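Ferric uptake regulation protein (Vibrio cholerae, PDB 2W57) probably represses iron-uptake genes by binding their DNA when loaded with metal, and holds zinc at two sites in this chain. Local coordinates at residues V15-P18 / R19-L23; L26-P29 / E30-H33; E38-K41 / K42-L46; I50-A53 / T54-V58; D105-E108 / Q109-E113. One frame throughout, in Å; residues are numbered along the deposited sequence.

In the fold
All five contacts are local and run in series; none nests in or crosses another. Contact 1 closes the first turn of helix 17-26, and contact 2 closes the turn that leads on to strand 34-35 and a zinc ligand. Contact 3 lies along helix 36-45 and contact 4 opens helix 52-64. These three helices meet: Ile22 of contact 1 packs on Leu39 and Leu43 of contact 3 and on Val55 and Val58 of contact 4, while Tyr40 of contact 3 lies against the 50-52 backbone. Contact 5 stands apart on helix 105-117, its centre about 39 Å from that of contact 1, at the second zinc site and the subunit interface.

Contact 1. Residues V15-P18 / R19-L23; sequences VTLP and RLKIL
Lys21 N donates to Leu17 O over 3.0 Å with an N-H...O angle of 159°, and the next amide in line, Ile22 N, reaches Pro18 O. Together with Leu20 N on Thr16 O at 3.1 Å, these bonds form the first i to i+4 set of helix 17-26. Thr16 is the N-cap residue, and its chi1 of 71° sets OG1 between the backbone N and the carbonyl carbon, from where it meets the aliphatic part of Arg19: CG is 3.2 Å from OG1, with CB and CD close behind. Arg19 then runs extended from CG to NE, which carries its guanidinium past the threonine to the Lys14 carbonyl and to Gln61 on helix 52-64. On the neighbouring flank the CE methylene of Lys21 passes Leu17 CG at 3.8 Å; the bend at chi4 (-79°) turns NZ aside from the line of the chain, and NZ forms a salt bridge with Glu48. Val15 adds an apolar touch from before the helix, CG1 to Leu20 CD2 at 4.0 Å. Each basic side chain splits its contacts: the methylenes lie against Thr16 or Leu17, while the charged end engages groups beyond this turn, so the start of the helix is tied to the preceding loop, to helix 52-64 and to Glu48.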
loop_
_atom_site.group_PDB
_atom_site.type_symbol
_atom_site.label_atom_id
_atom_site.label_comp_id
_atom_site.label_asym_id
_atom_site.label_seq_id
_atom_site.Cartn_x
_atom_site.Cartn_y
_atom_site.Cartn_z
ATOM N N VAL A 15 14.168 -23.946 11.184
ATOM C CA VAL A 15 13.745 -24.712 10.001
ATOM C C VAL A 15 12.491 -25.556 10.288
ATOM O O VAL A 15 12.465 -26.332 11.248
ATOM C CB VAL A 15 14.875 -25.624 9.470
ATOM C CG1 VAL A 15 14.380 -26.463 8.301
ATOM C CG2 VAL A 15 16.092 -24.802 9.055
ATOM N N THR A 16 11.448 -25.370 9.470
ATOM C CA THR A 16 10.200 -26.145 9.564
ATOM C C THR A 16 9.707 -26.368 8.143
ATOM O O THR A 16 10.127 -25.666 7.228
ATOM C CB THR A 16 9.079 -25.419 10.354
ATOM O OG1 THR A 16 8.589 -24.325 9.574
ATOM C CG2 THR A 16 9.552 -24.911 11.721
ATOM N N LEU A 17 8.803 -27.324 7.951
ATOM C CA LEU A 17 8.460 -27.777 6.595
ATOM C C LEU A 17 7.601 -26.792 5.826
ATOM O O LEU A 17 7.861 -26.577 4.634
ATOM C CB LEU A 17 7.813 -29.160 6.621
ATOM C CG LEU A 17 7.795 -30.018 5.352
ATOM C CD1 LEU A 17 9.200 -30.217 4.727
ATOM C CD2 LEU A 17 7.149 -31.356 5.679
ATOM N N PRO A 18 6.550 -26.222 6.471
ATOM C CA PRO A 18 5.831 -25.114 5.834
ATOM C C PRO A 18 6.759 -23.985 5.396
ATOM O O PRO A 18 6.621 -23.466 4.282
ATOM C CB PRO A 18 4.882 -24.645 6.936
ATOM C CG PRO A 18 4.592 -25.906 7.687
ATOM C CD PRO A 18 5.924 -26.589 7.755
ATOM N N ARG A 19 7.716 -23.625 6.246
ATOM C CA ARG A 19 8.669 -22.584 5.902
ATOM C C ARG A 19 9.458 -22.920 4.637
ATOM O O ARG A 19 9.573 -22.082 3.748
ATOM C CB ARG A 19 9.596 -22.317 7.070
ATOM C CG ARG A 19 8.936 -21.520 8.173
ATOM C CD ARG A 19 9.876 -21.232 9.325
ATOM N NE ARG A 19 9.186 -20.345 10.247
ATOM C CZ ARG A 19 9.509 -20.131 11.522
ATOM N NH1 ARG A 19 10.550 -20.755 12.072
ATOM N NH2 ARG A 19 8.764 -19.298 12.248
ATOM N N LEU A 20 9.977 -24.144 4.552
ATOM C CA LEU A 20 10.743 -24.602 3.375
ATOM C C LEU A 20 9.930 -24.589 2.082
ATOM O O LEU A 20 10.409 -24.139 1.038
ATOM C CB LEU A 20 11.300 -26.020 3.592
ATOM C CG LEU A 20 12.359 -26.279 4.670
ATOM C CD1 LEU A 20 12.670 -27.755 4.741
ATOM C CD2 LEU A 20 13.641 -25.469 4.450
ATOM N N LYS A 21 8.702 -25.088 2.181
ATOM C CA LYS A 21 7.803 -25.265 1.055
ATOM C C LYS A 21 7.283 -23.951 0.522
ATOM O O LYS A 21 7.012 -23.825 -0.672
ATOM C CB LYS A 21 6.620 -26.140 1.474
ATOM C CG LYS A 21 6.972 -27.612 1.568
ATOM C CD LYS A 21 5.742 -28.438 1.885
ATOM C CE LYS A 21 6.089 -29.913 1.994
ATOM N NZ LYS A 21 6.220 -30.533 0.667
ATOM N N ILE A 22 7.125 -22.978 1.412
ATOM C CA ILE A 22 6.679 -21.660 1.010
ATOM C C ILE A 22 7.856 -20.905 0.420
ATOM O O ILE A 22 7.682 -20.152 -0.531
ATOM C CB ILE A 22 6.034 -20.886 2.186
ATOM C CG1 ILE A 22 4.666 -21.503 2.512
ATOM C CG2 ILE A 22 5.913 -19.402 1.855
ATOM C CD1 ILE A 22 4.006 -20.978 3.740
ATOM N N LEU A 23 9.052 -21.109 0.967
ATOM C CA LEU A 23 10.239 -20.452 0.423
ATOM C C LEU A 23 10.565 -20.992 -0.975
ATOM O O LEU A 23 10.789 -20.221 -1.908
ATOM C CB LEU A 23 11.432 -20.600 1.374
ATOM C CG LEU A 23 12.785 -19.976 1.011
ATOM C CD1 LEU A 23 12.677 -18.468 0.799
ATOM C CD2 LEU A 23 13.802 -20.292 2.104
#

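Contact 2. Residues L26-P29 / E30-H33; sequences LQQP and ECQH. With ZN (zinc ion), chain D.
Gln28 O accepts Cys31 N at 2.8 Å, an i to i+3 bond with the N-H...O angle at 162°. The bond spans Pro29 and Glu30, whose backbone angles are close to those of a type I beta turn. The donor stands above the Gln28 carbonyl plane, 45° out of it, and so not on a lone pair. The compact part lies inside this turn: Cys31 CB is 3.6 Å from Gln28 O, and the buried thiol packs against the Lys42 side chain. The outer part is looser. Pro29 and Glu30 are exposed, and Glu30 bends back on itself, CG between the backbone N and the carbonyl carbon and chi2 at -81°, so that its carboxylate returns over the turn. There OE2 comes within van der Waals contact of Gln28 CB at 3.6 Å, and OE1 of Pro29 CD at 3.8 Å. A water sits 3.0 Å from Gln32 O and makes a weak, long approach to Leu26 O. Past the turn, His33 NE2 binds zinc at 2.1 Å, a site completed by Glu81, His88 and His90. The turn thus links the end of helix 17-26, where Leu26 packs on Leu39 of helix 36-45 and Leu59 of helix 52-64, to strand 34-35, with His33 lying against strand 99-102.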
loop_
_atom_site.group_PDB
_atom_site.type_symbol
_atom_site.label_atom_id
_atom_site.label_comp_id
_atom_site.label_asym_id
_atom_site.label_seq_id
_atom_site.Cartn_x
_atom_site.Cartn_y
_atom_site.Cartn_z
ATOM N N LEU A 26 8.468 -19.263 -3.354
ATOM C CA LEU A 26 8.894 -17.875 -3.531
ATOM C C LEU A 26 10.066 -17.725 -4.496
ATOM O O LEU A 26 10.226 -16.677 -5.125
ATOM C CB LEU A 26 9.206 -17.232 -2.179
ATOM C CG LEU A 26 7.959 -16.801 -1.399
ATOM C CD1 LEU A 26 8.279 -16.490 0.045
ATOM C CD2 LEU A 26 7.294 -15.626 -2.084
ATOM N N GLN A 27 10.849 -18.794 -4.630
ATOM C CA GLN A 27 12.027 -18.819 -5.500
ATOM C C GLN A 27 11.757 -19.146 -6.967
ATOM O O GLN A 27 12.647 -18.983 -7.792
ATOM C CB GLN A 27 13.058 -19.798 -4.952
ATOM C CG GLN A 27 13.840 -19.251 -3.794
ATOM C CD GLN A 27 14.345 -20.346 -2.899
ATOM O OE1 GLN A 27 13.776 -21.431 -2.848
ATOM N NE2 GLN A 27 15.409 -20.071 -2.174
ATOM N N GLN A 28 10.550 -19.611 -7.285
ATOM C CA GLN A 28 10.198 -19.975 -8.659
ATOM C C GLN A 28 10.132 -18.713 -9.529
ATOM O O GLN A 28 9.519 -17.724 -9.137
ATOM C CB GLN A 28 8.883 -20.762 -8.707
ATOM C CG GLN A 28 8.958 -22.222 -8.173
ATOM C CD GLN A 28 7.562 -22.845 -7.928
ATOM O OE1 GLN A 28 6.527 -22.222 -8.212
ATOM N NE2 GLN A 28 7.535 -24.078 -7.395
ATOM N N PRO A 29 10.794 -18.736 -10.705
ATOM C CA PRO A 29 10.918 -17.565 -11.586
ATOM C C PRO A 29 9.622 -16.765 -11.753
ATOM O O PRO A 29 9.650 -15.530 -11.771
ATOM C CB PRO A 29 11.318 -18.191 -12.922
ATOM C CG PRO A 29 12.059 -19.422 -12.540
ATOM C CD PRO A 29 11.476 -19.921 -11.263
ATOM N N GLU A 30 8.499 -17.475 -11.859
ATOM C CA GLU A 30 7.187 -16.874 -12.146
ATOM C C GLU A 30 6.411 -16.456 -10.901
ATOM O O GLU A 30 5.279 -15.976 -11.012
ATOM C CB GLU A 30 6.326 -17.844 -12.974
ATOM C CG GLU A 30 5.841 -19.087 -12.208
ATOM C CD GLU A 30 6.891 -20.219 -12.105
ATOM O OE1 GLU A 30 8.002 -20.093 -12.670
ATOM O OE2 GLU A 30 6.593 -21.247 -11.451
ATOM N N CYS A 31 7.003 -16.663 -9.725
ATOM C CA CYS A 31 6.393 -16.261 -8.454
ATOM C C CYS A 31 7.187 -15.122 -7.824
ATOM O O CYS A 31 7.186 -14.947 -6.596
ATOM C CB CYS A 31 6.307 -17.440 -7.480
ATOM S SG CYS A 31 5.229 -18.789 -8.021
ATOM N N GLN A 32 7.849 -14.337 -8.667
ATOM C CA GLN A 32 8.682 -13.245 -8.188
ATOM C C GLN A 32 7.942 -12.149 -7.409
ATOM O O GLN A 32 8.554 -11.487 -6.563
ATOM C CB GLN A 32 9.443 -12.630 -9.340
ATOM C CG GLN A 32 10.553 -11.737 -8.866
ATOM C CD GLN A 32 11.361 -11.188 -10.002
ATOM O OE1 GLN A 32 12.075 -11.925 -10.691
ATOM N NE2 GLN A 32 11.254 -9.883 -10.212
ATOM N N HIS A 33 6.652 -11.951 -7.719
ATOM C CA HIS A 33 5.759 -11.041 -6.996
ATOM C C HIS A 33 4.466 -11.797 -6.742
ATOM O O HIS A 33 3.830 -12.246 -7.684
ATOM C CB HIS A 33 5.427 -9.809 -7.839
ATOM C CG HIS A 33 6.552 -8.829 -7.969
ATOM N ND1 HIS A 33 7.529 -8.942 -8.934
ATOM C CD2 HIS A 33 6.837 -7.702 -7.275
ATOM C CE1 HIS A 33 8.378 -7.939 -8.814
ATOM N NE2 HIS A 33 7.983 -7.172 -7.815
HETATM ZN ZN ZN D . 9.294 -5.887 -6.712
HETATM O O HOH W 1 10.661 -13.366 -5.513
#

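Contact 3. Residues E38-K41 / K42-L46; sequences ELYK and KLIDL
Ile44 reaches back one helical turn to Tyr40, and each of its atoms on the way has a neighbour. CB lies 3.5 Å from Lys41 O. CG1, placed anti to the carbonyl carbon, sits over one face of the Tyr40 ring in a CH-pi contact, 4.1 Å from the centroid and 21° off the normal. The tip, CD1, lies beyond the ring's edge on the CE1 and OH side, 3.8 Å from Tyr40 CE1 and equally near Tyr40 OH. For Tyr40, chi1 of 163° carries the ring toward Ile44, and chi2 of 71° turns its face. Leu39 and Leu43 lie side by side, CD1 to CD1 at 4.1 Å, and both reach helices 17-26 and 52-64. The backbone bonds are regular, the shortest between the two segments being Lys42 N to Glu38 O at 2.9 Å. A water donates to Lys41 O at 3.2 Å and, more weakly, to Asp45 OD1. The helix is amphipathic: its buried leucines face helices 17-26 and 52-64, while Ile44 is exposed and Tyr40 partly so. Followed by helix 52-64, helix 36-45 fits the first helix of the helix-turn-helix in a Fur-type winged-helix domain.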
loop_
_atom_site.group_PDB
_atom_site.type_symbol
_atom_site.label_atom_id
_atom_site.label_comp_id
_atom_site.label_asym_id
_atom_site.label_seq_id
_atom_site.Cartn_x
_atom_site.Cartn_y
_atom_site.Cartn_z
ATOM N N GLU A 38 -2.377 -16.198 -3.824
ATOM C CA GLU A 38 -1.841 -16.820 -5.017
ATOM C C GLU A 38 -0.868 -17.895 -4.582
ATOM O O GLU A 38 -0.890 -19.007 -5.116
ATOM C CB GLU A 38 -1.170 -15.788 -5.925
ATOM C CG GLU A 38 -2.131 -14.856 -6.660
ATOM C CD GLU A 38 -1.521 -13.471 -6.969
ATOM O OE1 GLU A 38 -0.362 -13.185 -6.563
ATOM O OE2 GLU A 38 -2.219 -12.644 -7.604
ATOM N N LEU A 39 -0.049 -17.563 -3.587
ATOM C CA LEU A 39 0.920 -18.496 -3.017
ATOM C C LEU A 39 0.245 -19.748 -2.413
ATOM O O LEU A 39 0.708 -20.880 -2.595
ATOM C CB LEU A 39 1.778 -17.749 -1.987
ATOM C CG LEU A 39 2.849 -18.403 -1.098
ATOM C CD1 LEU A 39 3.431 -19.661 -1.706
ATOM C CD2 LEU A 39 3.944 -17.376 -0.755
ATOM N N TYR A 40 -0.848 -19.526 -1.695
ATOM C CA TYR A 40 -1.687 -20.605 -1.182
ATOM C C TYR A 40 -2.201 -21.478 -2.324
ATOM O O TYR A 40 -2.058 -22.703 -2.264
ATOM C CB TYR A 40 -2.844 -20.023 -0.362
ATOM C CG TYR A 40 -3.991 -20.965 -0.111
ATOM C CD1 TYR A 40 -3.848 -22.039 0.765
ATOM C CD2 TYR A 40 -5.215 -20.785 -0.747
ATOM C CE1 TYR A 40 -4.881 -22.918 1.001
ATOM C CE2 TYR A 40 -6.274 -21.673 -0.521
ATOM C CZ TYR A 40 -6.091 -22.735 0.366
ATOM O OH TYR A 40 -7.120 -23.611 0.627
ATOM N N LYS A 41 -2.784 -20.856 -3.358
ATOM C CA LYS A 41 -3.302 -21.591 -4.528
ATOM C C LYS A 41 -2.256 -22.439 -5.262
ATOM O O LYS A 41 -2.573 -23.529 -5.733
ATOM C CB LYS A 41 -4.011 -20.658 -5.514
ATOM C CG LYS A 41 -5.536 -20.561 -5.294
ATOM C CD LYS A 41 -6.180 -19.490 -6.184
ATOM C CE LYS A 41 -6.120 -18.128 -5.525
ATOM N NZ LYS A 41 -5.839 -17.031 -6.512
ATOM N N LYS A 42 -1.029 -21.930 -5.361
ATOM C CA LYS A 42 0.089 -22.641 -5.967
ATOM C C LYS A 42 0.356 -23.915 -5.168
ATOM O O LYS A 42 0.424 -25.007 -5.721
ATOM C CB LYS A 42 1.339 -21.764 -5.930
ATOM C CG LYS A 42 2.073 -21.669 -7.245
ATOM C CD LYS A 42 1.553 -20.462 -8.053
ATOM C CE LYS A 42 2.266 -20.313 -9.411
ATOM N NZ LYS A 42 2.160 -18.902 -9.888
ATOM N N LEU A 43 0.460 -23.754 -3.853
ATOM C CA LEU A 43 0.652 -24.850 -2.924
ATOM C C LEU A 43 -0.433 -25.918 -3.046
ATOM O O LEU A 43 -0.118 -27.113 -2.950
ATOM C CB LEU A 43 0.741 -24.315 -1.489
ATOM C CG LEU A 43 2.068 -23.633 -1.134
ATOM C CD1 LEU A 43 1.972 -22.969 0.228
ATOM C CD2 LEU A 43 3.262 -24.611 -1.167
ATOM N N ILE A 44 -1.688 -25.501 -3.271
ATOM C CA ILE A 44 -2.783 -26.458 -3.481
ATOM C C ILE A 44 -2.518 -27.299 -4.734
ATOM O O ILE A 44 -2.620 -28.534 -4.688
ATOM C CB ILE A 44 -4.205 -25.801 -3.557
ATOM C CG1 ILE A 44 -4.604 -25.136 -2.221
ATOM C CG2 ILE A 44 -5.261 -26.825 -3.983
ATOM C CD1 ILE A 44 -4.734 -26.118 -0.981
ATOM N N ASP A 45 -2.165 -26.620 -5.828
ATOM C CA ASP A 45 -1.824 -27.242 -7.103
ATOM C C ASP A 45 -0.606 -28.124 -6.977
ATOM O O ASP A 45 -0.439 -29.054 -7.750
ATOM C CB ASP A 45 -1.522 -26.183 -8.157
ATOM C CG ASP A 45 -2.764 -25.496 -8.677
ATOM O OD1 ASP A 45 -3.867 -26.087 -8.620
ATOM O OD2 ASP A 45 -2.629 -24.355 -9.167
ATOM N N LEU A 46 0.251 -27.824 -6.005
ATOM C CA LEU A 46 1.436 -28.644 -5.753
ATOM C C LEU A 46 1.148 -29.859 -4.842
ATOM O O LEU A 46 2.055 -30.589 -4.478
ATOM C CB LEU A 46 2.604 -27.775 -5.243
ATOM C CG LEU A 46 3.229 -26.796 -6.261
ATOM C CD1 LEU A 46 4.101 -25.761 -5.586
ATOM C CD2 LEU A 46 4.027 -27.487 -7.364
HETATM O O HOH W 2 -5.634 -24.251 -6.421
#

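Contact 4. Residues I50-A53 / T54-V58; sequences IGLA and TVYRV
Gly51 occupies the N-cap of helix 52-64, and three successive i to i+4 bonds start there: Val55 N to Gly51 O is the longest at 3.3 Å, Tyr56 N to Leu52 O follows at 2.9 Å, and Arg57 N to Ala53 O closes the set at 2.8 Å. Ile50 reaches forward from before the cap, its CG2 3.5 Å from Thr54 CG2, with the two side chains at about a right angle. The same CG2 lies 4.1 Å from Val55 CG2. By sequence order and family this is probably the second helix of the helix-turn-helix, consistent with the recognition helix of Fur proteins. Leu52 and Tyr56 run alongside each other, CD1 of the leucine 3.7 Å from CE1 of the ring; the anti placement of Leu52 CG relative to its backbone N (chi1 165°) sends it that way. The Tyr56 OH is hydrogen-bonded to Glu37, while Val55 packs inward on Leu39 and Leu43 of helix 36-45.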
loop_
_atom_site.group_PDB
_atom_site.type_symbol
_atom_site.label_atom_id
_atom_site.label_comp_id
_atom_site.label_asym_id
_atom_site.label_seq_id
_atom_site.Cartn_x
_atom_site.Cartn_y
_atom_site.Cartn_z
ATOM N N ILE A 50 -1.069 -26.967 3.253
ATOM C CA ILE A 50 -0.844 -25.771 4.037
ATOM C C ILE A 50 -1.996 -24.775 3.817
ATOM O O ILE A 50 -2.226 -24.323 2.688
ATOM C CB ILE A 50 0.507 -25.119 3.660
ATOM C CG1 ILE A 50 1.664 -26.123 3.800
ATOM C CG2 ILE A 50 0.750 -23.887 4.490
ATOM C CD1 ILE A 50 2.946 -25.674 3.163
ATOM N N GLY A 51 -2.726 -24.447 4.886
ATOM C CA GLY A 51 -3.833 -23.501 4.803
ATOM C C GLY A 51 -3.333 -22.083 4.589
ATOM O O GLY A 51 -2.132 -21.819 4.709
ATOM N N LEU A 52 -4.251 -21.166 4.271
ATOM C CA LEU A 52 -3.877 -19.797 3.931
ATOM C C LEU A 52 -3.413 -18.994 5.177
ATOM O O LEU A 52 -2.593 -18.063 5.058
ATOM C CB LEU A 52 -5.016 -19.096 3.150
ATOM C CG LEU A 52 -4.998 -17.565 2.980
ATOM C CD1 LEU A 52 -3.932 -17.132 1.993
ATOM C CD2 LEU A 52 -6.326 -17.003 2.557
ATOM N N ALA A 53 -3.936 -19.349 6.360
ATOM C CA ALA A 53 -3.508 -18.733 7.615
ATOM C C ALA A 53 -2.012 -18.988 7.873
ATOM O O ALA A 53 -1.283 -18.079 8.262
ATOM C CB ALA A 53 -4.344 -19.225 8.746
ATOM N N THR A 54 -1.552 -20.211 7.609
ATOM C CA THR A 54 -0.124 -20.557 7.728
ATOM C C THR A 54 0.699 -19.738 6.744
ATOM O O THR A 54 1.706 -19.142 7.123
ATOM C CB THR A 54 0.130 -22.057 7.499
ATOM O OG1 THR A 54 -0.517 -22.797 8.536
ATOM C CG2 THR A 54 1.606 -22.363 7.518
ATOM N N VAL A 55 0.238 -19.685 5.496
ATOM C CA VAL A 55 0.882 -18.882 4.459
ATOM C C VAL A 55 1.069 -17.461 4.950
ATOM O O VAL A 55 2.181 -16.919 4.919
ATOM C CB VAL A 55 0.108 -18.906 3.125
ATOM C CG1 VAL A 55 0.786 -18.026 2.114
ATOM C CG2 VAL A 55 0.028 -20.328 2.591
ATOM N N TYR A 56 0.006 -16.865 5.464
ATOM C CA TYR A 56 0.146 -15.551 6.080
ATOM C C TYR A 56 1.126 -15.505 7.242
ATOM O O TYR A 56 1.974 -14.607 7.290
ATOM C CB TYR A 56 -1.197 -15.031 6.554
ATOM C CG TYR A 56 -1.901 -14.224 5.518
ATOM C CD1 TYR A 56 -3.059 -14.701 4.921
ATOM C CD2 TYR A 56 -1.405 -12.978 5.117
ATOM C CE1 TYR A 56 -3.726 -13.963 3.975
ATOM C CE2 TYR A 56 -2.073 -12.227 4.158
ATOM C CZ TYR A 56 -3.229 -12.738 3.601
ATOM O OH TYR A 56 -3.902 -12.037 2.649
ATOM N N ARG A 57 0.992 -16.435 8.191
ATOM C CA ARG A 57 1.843 -16.424 9.370
ATOM C C ARG A 57 3.316 -16.499 8.910
ATOM O O ARG A 57 4.149 -15.699 9.359
ATOM C CB ARG A 57 1.441 -17.556 10.339
ATOM C CG ARG A 57 2.404 -17.817 11.526
ATOM C CD ARG A 57 2.078 -19.105 12.358
ATOM N NE ARG A 57 2.225 -20.390 11.633
ATOM C CZ ARG A 57 3.389 -20.973 11.267
ATOM N NH1 ARG A 57 4.575 -20.401 11.513
ATOM N NH2 ARG A 57 3.372 -22.149 10.623
ATOM N N VAL A 58 3.613 -17.411 7.969
ATOM C CA VAL A 58 4.975 -17.585 7.455
ATOM C C VAL A 58 5.495 -16.346 6.702
ATOM O O VAL A 58 6.625 -15.905 6.937
ATOM C CB VAL A 58 5.139 -18.855 6.583
ATOM C CG1 VAL A 58 6.556 -18.898 5.951
ATOM C CG2 VAL A 58 4.857 -20.135 7.397
#

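Contact 5. Residues D105-E108 / Q109-E113; sequences DVIE and QRQKE. With ZN (zinc ion), chain C.
Glu108 and Gln111 lie side by side on the flank of helix 105-117 that faces the zinc ion, their carboxylate and amide planes 81° apart. Glu108 bends at chi2 (-46°), which swings its carboxylate to the metal: OE2 binds zinc at 2.1 Å, whereas OE1 stays 3.2 Å from the ion, so the carboxylate binds through one oxygen. Gln111 is buried and extended beyond CG; its CG methylene passes 3.2 Å from Ile107 O. That carbonyl also receives Gln111 N at 3.1 Å, an almost linear bond (N-H...O 171°). Gln109, comparably involved, is exposed; its N bonds Asp105 O at 2.9 Å. Further along, Arg110 NH1 makes a salt bridge to Glu113 OE1 at 2.7 Å, meeting it from above the carboxylate plane, while NH2 pairs with Asp104 of the second subunit. Ile107 packs on Ile114 of that subunit as well. One helix thus serves both jobs, pairing of the subunits and metal binding: His87, Asp89 and His125 complete the zinc site with Glu108, an arrangement that fits the dimerisation domain of Fur-family regulators.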
loop_
_atom_site.group_PDB
_atom_site.type_symbol
_atom_site.label_atom_id
_atom_site.label_comp_id
_atom_site.label_asym_id
_atom_site.label_seq_id
_atom_site.Cartn_x
_atom_site.Cartn_y
_atom_site.Cartn_z
ATOM N N ASP A 105 15.782 6.607 -14.348
ATOM C CA ASP A 105 16.750 7.596 -13.839
ATOM C C ASP A 105 16.151 8.986 -13.646
ATOM O O ASP A 105 16.476 9.685 -12.679
ATOM C CB ASP A 105 17.936 7.717 -14.799
ATOM C CG ASP A 105 18.586 6.388 -15.082
ATOM O OD1 ASP A 105 18.988 5.710 -14.108
ATOM O OD2 ASP A 105 18.692 6.021 -16.275
ATOM N N VAL A 106 15.300 9.388 -14.584
ATOM C CA VAL A 106 14.727 10.728 -14.568
ATOM C C VAL A 106 13.783 10.866 -13.365
ATOM O O VAL A 106 13.884 11.830 -12.587
ATOM C CB VAL A 106 14.020 11.078 -15.913
ATOM C CG1 VAL A 106 13.373 12.447 -15.839
ATOM C CG2 VAL A 106 15.011 11.018 -17.095
ATOM N N ILE A 107 12.894 9.885 -13.206
ATOM C CA ILE A 107 12.024 9.821 -12.039
ATOM C C ILE A 107 12.849 9.786 -10.755
ATOM O O ILE A 107 12.618 10.595 -9.856
ATOM C CB ILE A 107 11.044 8.629 -12.099
ATOM C CG1 ILE A 107 10.053 8.827 -13.249
ATOM C CG2 ILE A 107 10.308 8.458 -10.757
ATOM C CD1 ILE A 107 9.252 7.608 -13.580
ATOM N N GLU A 108 13.826 8.885 -10.677
ATOM C CA GLU A 108 14.676 8.827 -9.490
ATOM C C GLU A 108 15.240 10.205 -9.150
ATOM O O GLU A 108 15.147 10.631 -8.004
ATOM C CB GLU A 108 15.799 7.788 -9.622
ATOM C CG GLU A 108 15.359 6.308 -9.648
ATOM C CD GLU A 108 14.324 5.937 -8.576
ATOM O OE1 GLU A 108 14.390 6.456 -7.439
ATOM O OE2 GLU A 108 13.435 5.118 -8.882
ATOM N N GLN A 109 15.773 10.912 -10.151
ATOM C CA GLN A 109 16.341 12.260 -9.954
ATOM C C GLN A 109 15.304 13.304 -9.536
ATOM O O GLN A 109 15.559 14.115 -8.639
ATOM C CB GLN A 109 17.093 12.726 -11.211
ATOM C CG GLN A 109 17.689 14.159 -11.149
ATOM C CD GLN A 109 18.663 14.385 -9.975
ATOM O OE1 GLN A 109 19.199 13.435 -9.379
ATOM N NE2 GLN A 109 18.891 15.654 -9.645
ATOM N N ARG A 110 14.139 13.275 -10.176
ATOM C CA ARG A 110 13.087 14.248 -9.886
ATOM C C ARG A 110 12.623 14.215 -8.434
ATOM O O ARG A 110 12.430 15.264 -7.819
ATOM C CB ARG A 110 11.903 14.055 -10.828
ATOM C CG ARG A 110 12.201 14.409 -12.282
ATOM C CD ARG A 110 12.685 15.852 -12.461
ATOM N NE ARG A 110 11.710 16.831 -11.991
ATOM C CZ ARG A 110 11.985 17.850 -11.178
ATOM N NH1 ARG A 110 13.225 18.062 -10.734
ATOM N NH2 ARG A 110 11.013 18.676 -10.819
ATOM N N GLN A 111 12.470 13.005 -7.896
ATOM C CA GLN A 111 12.097 12.773 -6.495
ATOM C C GLN A 111 13.018 13.517 -5.516
ATOM O O GLN A 111 12.539 14.175 -4.589
ATOM C CB GLN A 111 12.077 11.262 -6.195
ATOM C CG GLN A 111 11.065 10.460 -7.040
ATOM C CD GLN A 111 11.093 8.959 -6.785
ATOM O OE1 GLN A 111 11.995 8.443 -6.125
ATOM N NE2 GLN A 111 10.110 8.248 -7.326
ATOM N N LYS A 112 14.331 13.420 -5.749
ATOM C CA LYS A 112 15.360 14.099 -4.940
ATOM C C LYS A 112 15.167 15.613 -4.935
ATOM O O LYS A 112 15.359 16.273 -3.914
ATOM C CB LYS A 112 16.761 13.790 -5.481
ATOM C CG LYS A 112 17.074 12.319 -5.705
ATOM C CD LYS A 112 18.136 11.796 -4.749
ATOM C CE LYS A 112 18.718 10.486 -5.279
ATOM N NZ LYS A 112 20.095 10.187 -4.778
ATOM N N GLU A 113 14.790 16.152 -6.090
ATOM C CA GLU A 113 14.663 17.588 -6.261
ATOM C C GLU A 113 13.367 18.134 -5.685
ATOM O O GLU A 113 13.357 19.242 -5.146
ATOM C CB GLU A 113 14.826 17.971 -7.729
ATOM C CG GLU A 113 16.277 17.877 -8.181
ATOM C CD GLU A 113 16.448 18.072 -9.667
ATOM O OE1 GLU A 113 15.797 17.339 -10.454
ATOM O OE2 GLU A 113 17.248 18.958 -10.046
HETATM ZN ZN ZN C . 12.108 4.212 -7.545
#